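Local atomic coordinates of esterase (Rhizomucor miehei, PDB entry 4WY5), a protein that probably hydrolyses carboxylic esters, as a fungal member of the alpha/beta hydrolase superfamily. Residues P73-E76 with D77-L80; P128-I131 with E132-Y135; E241-T244 with K245-E249; E300-Q303 with Y304-T307; A313-R316 with D317-K321. All blocks are in the same frame, centred on the assembly; numbering follows the deposited sequence.

Contact 1: residues P73-E76 with D77-L80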
# COMPACT_ATOMS: atom_id res chain seq x y z
N PRO A 73 19.63 18.57 5.80
CA PRO A 73 20.24 19.90 5.99
C PRO A 73 19.41 20.83 6.87
O PRO A 73 18.18 20.88 6.71
CB PRO A 73 20.34 20.49 4.57
CG PRO A 73 19.64 19.53 3.65
CD PRO A 73 19.34 18.25 4.39
N GLY A 74 20.07 21.54 7.78
CA GLY A 74 19.40 22.50 8.65
C GLY A 74 18.75 21.87 9.87
O GLY A 74 17.94 22.51 10.54
N THR A 75 19.10 20.61 10.17
CA THR A 75 18.52 19.89 11.30
C THR A 75 19.57 19.43 12.32
O THR A 75 19.25 18.68 13.26
CB THR A 75 17.73 18.63 10.85
OG1 THR A 75 18.65 17.64 10.35
CG2 THR A 75 16.69 18.99 9.79
N GLU A 76 20.81 19.88 12.12
CA GLU A 76 21.93 19.43 12.96
C GLU A 76 21.69 19.69 14.45
O GLU A 76 22.04 18.85 15.28
CB GLU A 76 23.24 20.11 12.53
CG GLU A 76 23.69 19.85 11.08
CD GLU A 76 23.20 20.93 10.10
OE1 GLU A 76 22.03 21.37 10.22
OE2 GLU A 76 24.00 21.35 9.23
N ASP A 77 21.04 20.82 14.76
CA ASP A 77 20.76 21.23 16.15
C ASP A 77 19.41 20.73 16.68
O ASP A 77 19.09 20.88 17.86
CB ASP A 77 20.78 22.76 16.28
CG ASP A 77 22.18 23.36 16.19
OD1 ASP A 77 23.17 22.61 15.99
OD2 ASP A 77 22.28 24.60 16.34
N GLN A 78 18.59 20.17 15.79
CA GLN A 78 17.31 19.58 16.17
C GLN A 78 17.41 18.09 16.51
O GLN A 78 18.16 17.34 15.87
CB GLN A 78 16.27 19.81 15.06
CG GLN A 78 16.05 21.30 14.72
CD GLN A 78 15.18 21.52 13.48
OE1 GLN A 78 15.19 20.71 12.54
NE2 GLN A 78 14.44 22.63 13.46
N ILE A 79 16.64 17.66 17.50
CA ILE A 79 16.60 16.26 17.92
C ILE A 79 15.60 15.46 17.08
O ILE A 79 14.42 15.79 17.01
CB ILE A 79 16.23 16.13 19.41
CG1 ILE A 79 17.25 16.88 20.26
CG2 ILE A 79 16.16 14.67 19.83
CD1 ILE A 79 16.97 16.80 21.75
N LEU A 80 16.09 14.41 16.42
CA LEU A 80 15.28 13.65 15.46
C LEU A 80 15.03 12.21 15.88
O LEU A 80 15.78 11.64 16.67
CB LEU A 80 15.98 13.64 14.10
CG LEU A 80 15.59 14.69 13.06
CD1 LEU A 80 15.47 16.07 13.69
CD2 LEU A 80 16.64 14.71 11.94
O HOH W 1 19.82 22.93 13.23

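Contact 2: residues P128-I131 with E132-Y135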
# COMPACT_ATOMS: atom_id res chain seq x y z
N PRO A 128 25.64 -16.55 11.92
CA PRO A 128 24.80 -15.35 12.09
C PRO A 128 25.56 -14.06 12.39
O PRO A 128 25.05 -13.25 13.18
CB PRO A 128 23.95 -15.73 13.30
CG PRO A 128 24.96 -16.45 14.18
CD PRO A 128 25.96 -17.15 13.23
N THR A 129 26.72 -13.86 11.78
CA THR A 129 27.58 -12.73 12.13
C THR A 129 26.87 -11.37 11.97
O THR A 129 26.88 -10.55 12.90
CB THR A 129 28.86 -12.73 11.26
OG1 THR A 129 29.54 -13.98 11.40
CG2 THR A 129 29.80 -11.59 11.66
N ALA A 130 26.23 -11.14 10.82
CA ALA A 130 25.58 -9.85 10.55
C ALA A 130 24.45 -9.54 11.53
O ALA A 130 24.31 -8.40 11.96
CB ALA A 130 25.06 -9.80 9.12
N ILE A 131 23.65 -10.54 11.90
CA ILE A 131 22.58 -10.32 12.88
C ILE A 131 23.16 -9.80 14.19
O ILE A 131 22.63 -8.87 14.81
CB ILE A 131 21.79 -11.61 13.17
CG1 ILE A 131 21.02 -12.08 11.93
CG2 ILE A 131 20.82 -11.41 14.32
CD1 ILE A 131 20.29 -13.41 12.14
N GLU A 132 24.30 -10.37 14.57
CA GLU A 132 24.99 -9.98 15.80
C GLU A 132 25.61 -8.59 15.69
O GLU A 132 25.65 -7.85 16.68
CB GLU A 132 26.05 -11.03 16.16
CG GLU A 132 25.46 -12.34 16.72
CD GLU A 132 26.51 -13.45 16.93
OE1 GLU A 132 27.72 -13.21 16.67
OE2 GLU A 132 26.11 -14.55 17.37
N GLU A 133 26.08 -8.22 14.50
CA GLU A 133 26.59 -6.87 14.30
C GLU A 133 25.46 -5.85 14.39
O GLU A 133 25.61 -4.77 14.98
CB GLU A 133 27.30 -6.76 12.94
CG GLU A 133 28.69 -7.39 12.91
CD GLU A 133 29.25 -7.59 11.52
OE1 GLU A 133 28.47 -7.60 10.54
OE2 GLU A 133 30.49 -7.81 11.39
N ILE A 134 24.30 -6.20 13.86
CA ILE A 134 23.23 -5.23 13.78
C ILE A 134 22.64 -5.02 15.18
O ILE A 134 22.28 -3.89 15.56
CB ILE A 134 22.16 -5.65 12.75
CG1 ILE A 134 22.81 -5.69 11.36
CG2 ILE A 134 20.98 -4.71 12.78
CD1 ILE A 134 21.99 -6.35 10.31
N TYR A 135 22.62 -6.10 15.97
CA TYR A 135 22.21 -5.97 17.37
C TYR A 135 23.19 -5.05 18.12
O TYR A 135 22.78 -4.18 18.89
CB TYR A 135 22.11 -7.35 18.04
CG TYR A 135 21.85 -7.28 19.54
CD1 TYR A 135 20.60 -6.93 20.04
CD2 TYR A 135 22.87 -7.57 20.46
CE1 TYR A 135 20.36 -6.87 21.42
CE2 TYR A 135 22.64 -7.52 21.83
CZ TYR A 135 21.39 -7.16 22.30
OH TYR A 135 21.17 -7.11 23.66

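Contact 3: residues E241-T244 with K245-E249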
# COMPACT_ATOMS: atom_id res chain seq x y z
N GLU A 241 10.70 -18.81 8.16
CA GLU A 241 9.51 -19.65 8.00
C GLU A 241 9.33 -20.65 9.15
O GLU A 241 8.20 -21.07 9.44
CB GLU A 241 9.61 -20.37 6.67
CG GLU A 241 8.47 -21.26 6.30
CD GLU A 241 8.89 -22.20 5.20
OE1 GLU A 241 10.09 -22.57 5.18
OE2 GLU A 241 8.04 -22.55 4.35
N LEU A 242 10.42 -20.99 9.84
CA LEU A 242 10.38 -21.96 10.94
C LEU A 242 9.86 -21.40 12.26
O LEU A 242 9.62 -22.16 13.21
CB LEU A 242 11.78 -22.56 11.17
CG LEU A 242 12.36 -23.40 10.03
CD1 LEU A 242 13.76 -23.95 10.37
CD2 LEU A 242 11.38 -24.52 9.67
N ALA A 243 9.67 -20.09 12.33
CA ALA A 243 9.30 -19.45 13.59
C ALA A 243 7.98 -19.97 14.14
O ALA A 243 7.01 -20.17 13.41
CB ALA A 243 9.24 -17.94 13.41
N THR A 244 7.95 -20.21 15.45
CA THR A 244 6.74 -20.64 16.14
C THR A 244 5.87 -19.44 16.50
O THR A 244 6.31 -18.30 16.42
CB THR A 244 7.03 -21.36 17.46
OG1 THR A 244 7.60 -20.43 18.39
CG2 THR A 244 7.96 -22.55 17.25
N LYS A 245 4.63 -19.73 16.89
CA LYS A 245 3.73 -18.71 17.41
C LYS A 245 4.35 -18.04 18.65
O LYS A 245 4.20 -16.82 18.86
CB LYS A 245 2.37 -19.35 17.73
CG LYS A 245 1.23 -18.38 17.97
CD LYS A 245 -0.11 -19.12 17.92
CE LYS A 245 -1.16 -18.45 18.79
NZ LYS A 245 -0.64 -18.30 20.17
N ALA A 246 5.06 -18.84 19.46
CA ALA A 246 5.76 -18.34 20.65
C ALA A 246 6.95 -17.45 20.31
O ALA A 246 7.18 -16.42 20.96
CB ALA A 246 6.22 -19.51 21.53
N ASP A 247 7.70 -17.85 19.29
CA ASP A 247 8.82 -17.05 18.80
C ASP A 247 8.38 -15.64 18.40
O ASP A 247 9.12 -14.68 18.60
CB ASP A 247 9.51 -17.74 17.61
CG ASP A 247 10.34 -18.96 18.03
OD1 ASP A 247 10.92 -18.93 19.15
OD2 ASP A 247 10.44 -19.93 17.24
N LEU A 248 7.17 -15.51 17.84
CA LEU A 248 6.73 -14.27 17.21
C LEU A 248 5.90 -13.35 18.11
O LEU A 248 5.75 -12.16 17.82
CB LEU A 248 5.92 -14.61 15.96
CG LEU A 248 6.69 -15.34 14.86
CD1 LEU A 248 5.81 -15.59 13.66
CD2 LEU A 248 7.93 -14.55 14.47
N GLU A 249 5.39 -13.90 19.21
CA GLU A 249 4.56 -13.14 20.16
C GLU A 249 5.32 -11.94 20.75
O GLU A 249 6.50 -12.06 21.10
CB GLU A 249 4.06 -14.07 21.28
CG GLU A 249 2.57 -13.98 21.58
CD GLU A 249 2.26 -12.95 22.67
OE1 GLU A 249 3.19 -12.58 23.43
OE2 GLU A 249 1.09 -12.51 22.76

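Contact 4: residues E300-Q303 with Y304-T307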
# COMPACT_ATOMS: atom_id res chain seq x y z
N GLU A 300 12.52 6.12 -12.15
CA GLU A 300 11.30 6.18 -11.35
C GLU A 300 10.06 5.56 -12.03
O GLU A 300 9.83 5.73 -13.23
CB GLU A 300 11.02 7.64 -10.97
CG GLU A 300 9.83 7.83 -10.05
CD GLU A 300 9.74 9.24 -9.49
OE1 GLU A 300 8.91 10.03 -9.99
OE2 GLU A 300 10.51 9.55 -8.56
N THR A 301 9.28 4.80 -11.25
CA THR A 301 8.03 4.18 -11.70
C THR A 301 6.94 4.52 -10.71
O THR A 301 7.24 4.86 -9.57
CB THR A 301 8.13 2.67 -11.77
OG1 THR A 301 8.37 2.15 -10.45
CG2 THR A 301 9.23 2.25 -12.75
N PRO A 302 5.66 4.39 -11.12
CA PRO A 302 4.61 4.69 -10.13
C PRO A 302 4.69 3.84 -8.86
O PRO A 302 4.29 4.34 -7.80
CB PRO A 302 3.31 4.38 -10.89
CG PRO A 302 3.67 4.56 -12.34
CD PRO A 302 5.12 4.15 -12.47
N GLN A 303 5.22 2.62 -8.94
CA GLN A 303 5.32 1.80 -7.74
C GLN A 303 6.55 2.18 -6.89
O GLN A 303 6.51 1.99 -5.67
CB GLN A 303 5.31 0.28 -8.06
CG GLN A 303 5.91 -0.19 -9.36
CD GLN A 303 5.00 -0.02 -10.56
OE1 GLN A 303 5.07 1.00 -11.26
NE2 GLN A 303 4.16 -1.03 -10.84
N TYR A 304 7.61 2.72 -7.48
CA TYR A 304 8.72 3.22 -6.65
C TYR A 304 8.23 4.40 -5.80
O TYR A 304 8.52 4.47 -4.59
CB TYR A 304 9.94 3.68 -7.48
CG TYR A 304 11.00 4.36 -6.61
CD1 TYR A 304 12.00 3.61 -5.98
CD2 TYR A 304 10.97 5.74 -6.38
CE1 TYR A 304 12.95 4.21 -5.16
CE2 TYR A 304 11.90 6.36 -5.55
CZ TYR A 304 12.89 5.58 -4.95
OH TYR A 304 13.83 6.17 -4.13
N ARG A 305 7.51 5.32 -6.42
CA ARG A 305 6.98 6.50 -5.73
C ARG A 305 5.95 6.12 -4.62
O ARG A 305 6.04 6.60 -3.49
CB ARG A 305 6.36 7.46 -6.76
CG ARG A 305 5.95 8.84 -6.26
CD ARG A 305 5.53 9.79 -7.41
NE ARG A 305 4.46 9.25 -8.26
CZ ARG A 305 4.62 8.80 -9.51
NH1 ARG A 305 5.82 8.83 -10.09
NH2 ARG A 305 3.57 8.33 -10.19
N PHE A 306 5.01 5.24 -4.94
CA PHE A 306 4.03 4.76 -3.96
C PHE A 306 4.74 4.16 -2.74
O PHE A 306 4.42 4.48 -1.60
CB PHE A 306 3.09 3.72 -4.61
CG PHE A 306 2.28 2.90 -3.61
CD1 PHE A 306 1.05 3.36 -3.13
CD2 PHE A 306 2.75 1.68 -3.16
CE1 PHE A 306 0.30 2.61 -2.21
CE2 PHE A 306 2.02 0.92 -2.23
CZ PHE A 306 0.79 1.39 -1.76
N THR A 307 5.75 3.34 -2.98
CA THR A 307 6.35 2.58 -1.89
C THR A 307 7.14 3.50 -0.96
O THR A 307 7.03 3.39 0.26
CB THR A 307 7.24 1.44 -2.41
OG1 THR A 307 6.47 0.61 -3.30
CG2 THR A 307 7.77 0.61 -1.26

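Contact 5: residues A313-R316 with D317-K321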
# COMPACT_ATOMS: atom_id res chain seq x y z
N ALA A 313 4.84 7.60 5.45
CA ALA A 313 3.65 7.89 6.24
C ALA A 313 3.49 6.93 7.43
O ALA A 313 2.99 7.33 8.48
CB ALA A 313 2.41 7.85 5.35
N HIS A 314 3.93 5.68 7.26
CA HIS A 314 3.89 4.68 8.33
C HIS A 314 4.89 5.00 9.44
O HIS A 314 4.59 4.86 10.63
CB HIS A 314 4.18 3.27 7.78
CG HIS A 314 4.50 2.27 8.84
ND1 HIS A 314 3.53 1.58 9.54
CD2 HIS A 314 5.69 1.84 9.33
CE1 HIS A 314 4.11 0.77 10.42
NE2 HIS A 314 5.42 0.91 10.31
N LEU A 315 6.09 5.42 9.04
CA LEU A 315 7.10 5.81 10.01
C LEU A 315 6.66 7.03 10.83
O LEU A 315 6.83 7.06 12.04
CB LEU A 315 8.44 6.09 9.30
CG LEU A 315 9.16 4.84 8.77
CD1 LEU A 315 10.35 5.20 7.90
CD2 LEU A 315 9.63 4.00 9.93
N ARG A 316 6.05 8.01 10.18
CA ARG A 316 5.64 9.22 10.88
C ARG A 316 4.44 8.96 11.80
O ARG A 316 4.30 9.59 12.85
CB ARG A 316 5.37 10.34 9.87
CG ARG A 316 6.69 10.80 9.17
CD ARG A 316 6.52 11.92 8.12
NE ARG A 316 5.89 13.11 8.67
CZ ARG A 316 6.53 14.05 9.38
NH1 ARG A 316 7.82 13.94 9.64
NH2 ARG A 316 5.86 15.10 9.84
N ASP A 317 3.62 7.98 11.45
CA ASP A 317 2.51 7.53 12.31
C ASP A 317 3.03 6.87 13.60
O ASP A 317 2.51 7.13 14.69
CB ASP A 317 1.60 6.57 11.54
CG ASP A 317 0.37 6.13 12.34
OD1 ASP A 317 -0.71 6.75 12.22
OD2 ASP A 317 0.49 5.13 13.09
N ILE A 318 4.03 6.01 13.46
CA ILE A 318 4.64 5.30 14.59
C ILE A 318 5.42 6.25 15.53
O ILE A 318 5.29 6.19 16.75
CB ILE A 318 5.60 4.20 14.10
CG1 ILE A 318 4.81 3.08 13.42
CG2 ILE A 318 6.39 3.62 15.26
CD1 ILE A 318 3.88 2.32 14.37
N TYR A 319 6.24 7.10 14.92
CA TYR A 319 7.09 8.03 15.67
C TYR A 319 6.26 9.03 16.51
O TYR A 319 6.68 9.43 17.60
CB TYR A 319 8.01 8.80 14.71
CG TYR A 319 9.17 8.03 14.08
CD1 TYR A 319 9.84 7.02 14.78
CD2 TYR A 319 9.63 8.37 12.81
CE1 TYR A 319 10.93 6.33 14.20
CE2 TYR A 319 10.71 7.71 12.23
CZ TYR A 319 11.35 6.69 12.92
OH TYR A 319 12.42 6.06 12.32
N ALA A 320 5.09 9.42 16.01
CA ALA A 320 4.28 10.43 16.69
C ALA A 320 3.78 9.96 18.07
O ALA A 320 3.45 10.79 18.92
CB ALA A 320 3.12 10.85 15.81
N LYS A 321 3.73 8.63 18.28
CA LYS A 321 3.33 8.07 19.59
C LYS A 321 4.40 8.22 20.67
O LYS A 321 4.15 7.88 21.83
CB LYS A 321 3.03 6.56 19.48
CG LYS A 321 2.17 6.07 18.33
CD LYS A 321 2.35 4.55 18.22
CE LYS A 321 1.15 3.86 17.59
NZ LYS A 321 -0.10 4.05 18.38

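Contact 1: residues P73-E76 with D77-L80
A type I beta turn from Thr75 to Gln78 shapes the loop that leaves strand 63-71 and leads into strand 80-86, and the two segments meet round it. Gln78 N donates to Thr75 O at 3.0 Å; the hydrogen bond is bent, 139° at the hydrogen, and the donor stands well above the carbonyl plane, as the tight turn demands. Glu76 and Asp77, at the two corners, suit an exposed turn because their carboxylates can lie in solvent. A water bridges Asp77 N and Gly74 O, accepting from Asp77 N at 2.9 Å and giving a weak bond to Gly74 O. Gly74 has a positive phi of 83°, a backbone shape that glycine adopts most easily.

The side chains of Thr75 and Gln78 cross at about a right angle, and Gln78 OE1 rests 3.6 Å from Thr75 CG2. Thr75 OG1 sits between its own backbone N and carbonyl carbon (chi1 69°), where it is hydrogen-bonded to Pro72 O. Leu80 CD2 comes within 3.9 Å of Thr75 OG1, these two side chains also crossing at about a right angle.

Buried Thr75 is therefore used in full: its hydroxyl is satisfied by the chain just before it, its methyl packs against the amide end of Gln78, and its carbonyl closes the turn. With the water gripping Asp77 N, the exposed corner keeps a polar partner for its amide.

Contact 2: residues P128-I131 with E132-Y135
Glu132 lies alongside Pro128 and points the same way, its OE2 reaching 3.9 Å from Pro128 CG at the start of helix 129-143. Pro128, preceded by a cis peptide bond, takes the N-cap position, and its carbonyl starts the helical bonding. Pro128 O accepts from Glu132 N at 3.3 Å, and the next bond, Glu133 N to Thr129 O, is shorter at 2.9 Å.

In Glu132, CG lies anti to the carbonyl carbon (chi1 -74°) and the chain then runs extended, which carries the aliphatic part past Pro128 O, with CG 3.7 Å from that oxygen. Its carboxylate has a long, weak ion pair with Lys63. Glu133 uses nearly the same torsions one residue on, yet crosses Thr129 obliquely: its OE2 stands 3.9 Å from Thr129 CG2. Thr129 OG1 lies beside the backbone N (chi1 -55°), where it bonds Lys126 O, which leaves the methyl anti to that N. Glu133 is buried, and Ser120 OG satisfies its OE2. Ile134 CG1, beside its own backbone N, lies 3.2 Å from Ala130 O, while Tyr135 turns its ring off the contact and meets Tyr173 edge-to-face.

The beta-branched Ile131 and Ile134 pack on Leu166 of helix 162-176, Ile131 also reaching Ala169. On another flank, Glu133 touches Lys63 and Leu65 of strand 63-71, so this first turn is wedged between helix and strand.

Contact 3: residues E241-T244 with K245-E249
The chain comes out of a short 3-10 segment, runs extended through Ala243 and Thr244, and then turns into helix 245-248, with Thr244 at the N-cap position. Across that join Thr244 and Asp247 form a capping box. Asp247 N donates to Thr244 OG1 at 2.7 Å in a fairly straight bond; in return Thr244 N donates to Asp247 OD2 at 3.1 Å, straighter still at 174°. The carboxylate oxygen is met on its anti side, with the donor 26° out of the carboxylate plane.

Thr244 can reach inward because its OG1 is placed between backbone N and carbonyl carbon (chi1 67°), aimed at the first turn, while CG2 flanks the carboxylate 3.6 Å from Asp247 OD2. Asp247 is short enough to fold back over the N-terminal turn, its CG beside its own backbone N. Beside the box, Ala243 CB packs on Leu248 CD2 at 3.8 Å; a small residue fits here, and Leu248 itself goes on to Tyr271 and Gln274 of helix 265-277. Leu248 N gives a weak bond to Thr244 O.

Two reciprocal bonds thus replace the partners that a helix beginning lacks: an amide of the first turn finds the hydroxyl, and the N-cap amide finds the carboxylate. The negative charge at this end would also be favoured by the helix dipole, although so short a helix contributes little.

Contact 4: residues E300-Q303 with Y304-T307
Thr301 is the N-cap of helix 302-319, extended at psi 161° before Pro302 starts the helical run, and backbone bonds join the two segments from there: Arg305 N to Thr301 O at 3.2 Å, then Phe306 N to Pro302 O. Thr301 OG1 accepts from Tyr304 N at 3.1 Å and is also hydrogen-bonded to Tyr12 OH, so one hydroxyl ties the helix start to helix 10-19. Proline suits the first helical position, where no N-H is needed.

Glu300 reaches over from before the cap. With CG anti to its backbone N (chi1 -176°), the extended chain brings OE1 to the edge of the Arg305 guanidinium, forming a salt bridge whose hydrogen bond, 3.3 Å from Arg305 NH1 to Glu300 OE1, is weak; the two planes are turned 67° apart. Pro302 CA lies over one guanidinium face, 3.8 Å from Arg305 NH2. Further along this first turn, Gln303 O is gripped twice by Thr307, through N and through OG1, the latter 2.7 Å away. Tyr304 OH reaches Asp105.

Pro302, Arg305 and Phe306 also pack against the second subunit, on Val282, Asp317 and Thr310 of that copy. The arrangement is a threonine N-cap followed by an N1 proline, here opening the helix that closes the alpha/beta hydrolase chain.

Contact 5: residues A313-R316 with D317-K321
Ile318 packs on the imidazole of His314 one turn earlier in helix 302-319, the two side chains side by side. Starting at the backbone, Ile318 CB rests 3.7 Å from His314 O, the same carbonyl that accepts from Ile318 N. Next, Ile318 CG1, beside the backbone N, lies 3.3 Å from His314 O. It also comes over one ring face, 4.1 Å from the centroid of the His314 ring, a CH-pi contact displaced toward the rim. His314 NE2 is 3.8 Å from this CG1. At the tip, CD1 is placed by chi2 -65°, and the side chain as a whole touches Thr185 and Lys184. The ring is set for this by CG anti to its backbone N (chi1 165°), and Thr185 OG1 bonds NE2, which would restrict its rotation.

Tyr319 repeats the spacing, its CE2 4.0 Å from Leu315 CB; the large ring spans from Leu315 to the strands. Asp317, facing the second subunit, has OD1 in a weak hydrogen bond with Asn309 ND2 of that subunit.

Toward the core, Leu315 and Tyr319 lie on Ala156 of strand 155-160, Tyr319 also touches Pro81 and Leu83 of strand 80-86, and His314 and Ile318 meet strand 185-189, so this end of the helix lies across three neighbouring strands of the sheet.

Contacts 4 and 5 share helix 302-319, their centres about 20 Å apart, and both touch the second subunit: Arg305 of one copy packs on Asp317 of the other, joining the start of this helix to its far end across the interface. Contact 1 belongs to the loop feeding strand 80-86, on which Tyr319 of contact 5 rests, and nearest atoms of the two are about 7 Å apart. Contact 2 lies on the opposite side of the chain's centre from contact 4, about 31 Å between centres, and the centres of contacts 2 and 3 are about 20 Å apart. Ile134 of contact 2 comes near, without touching, the probable nucleophile elbow around Ser161, which with His292 and Asp262 probably forms the catalytic triad.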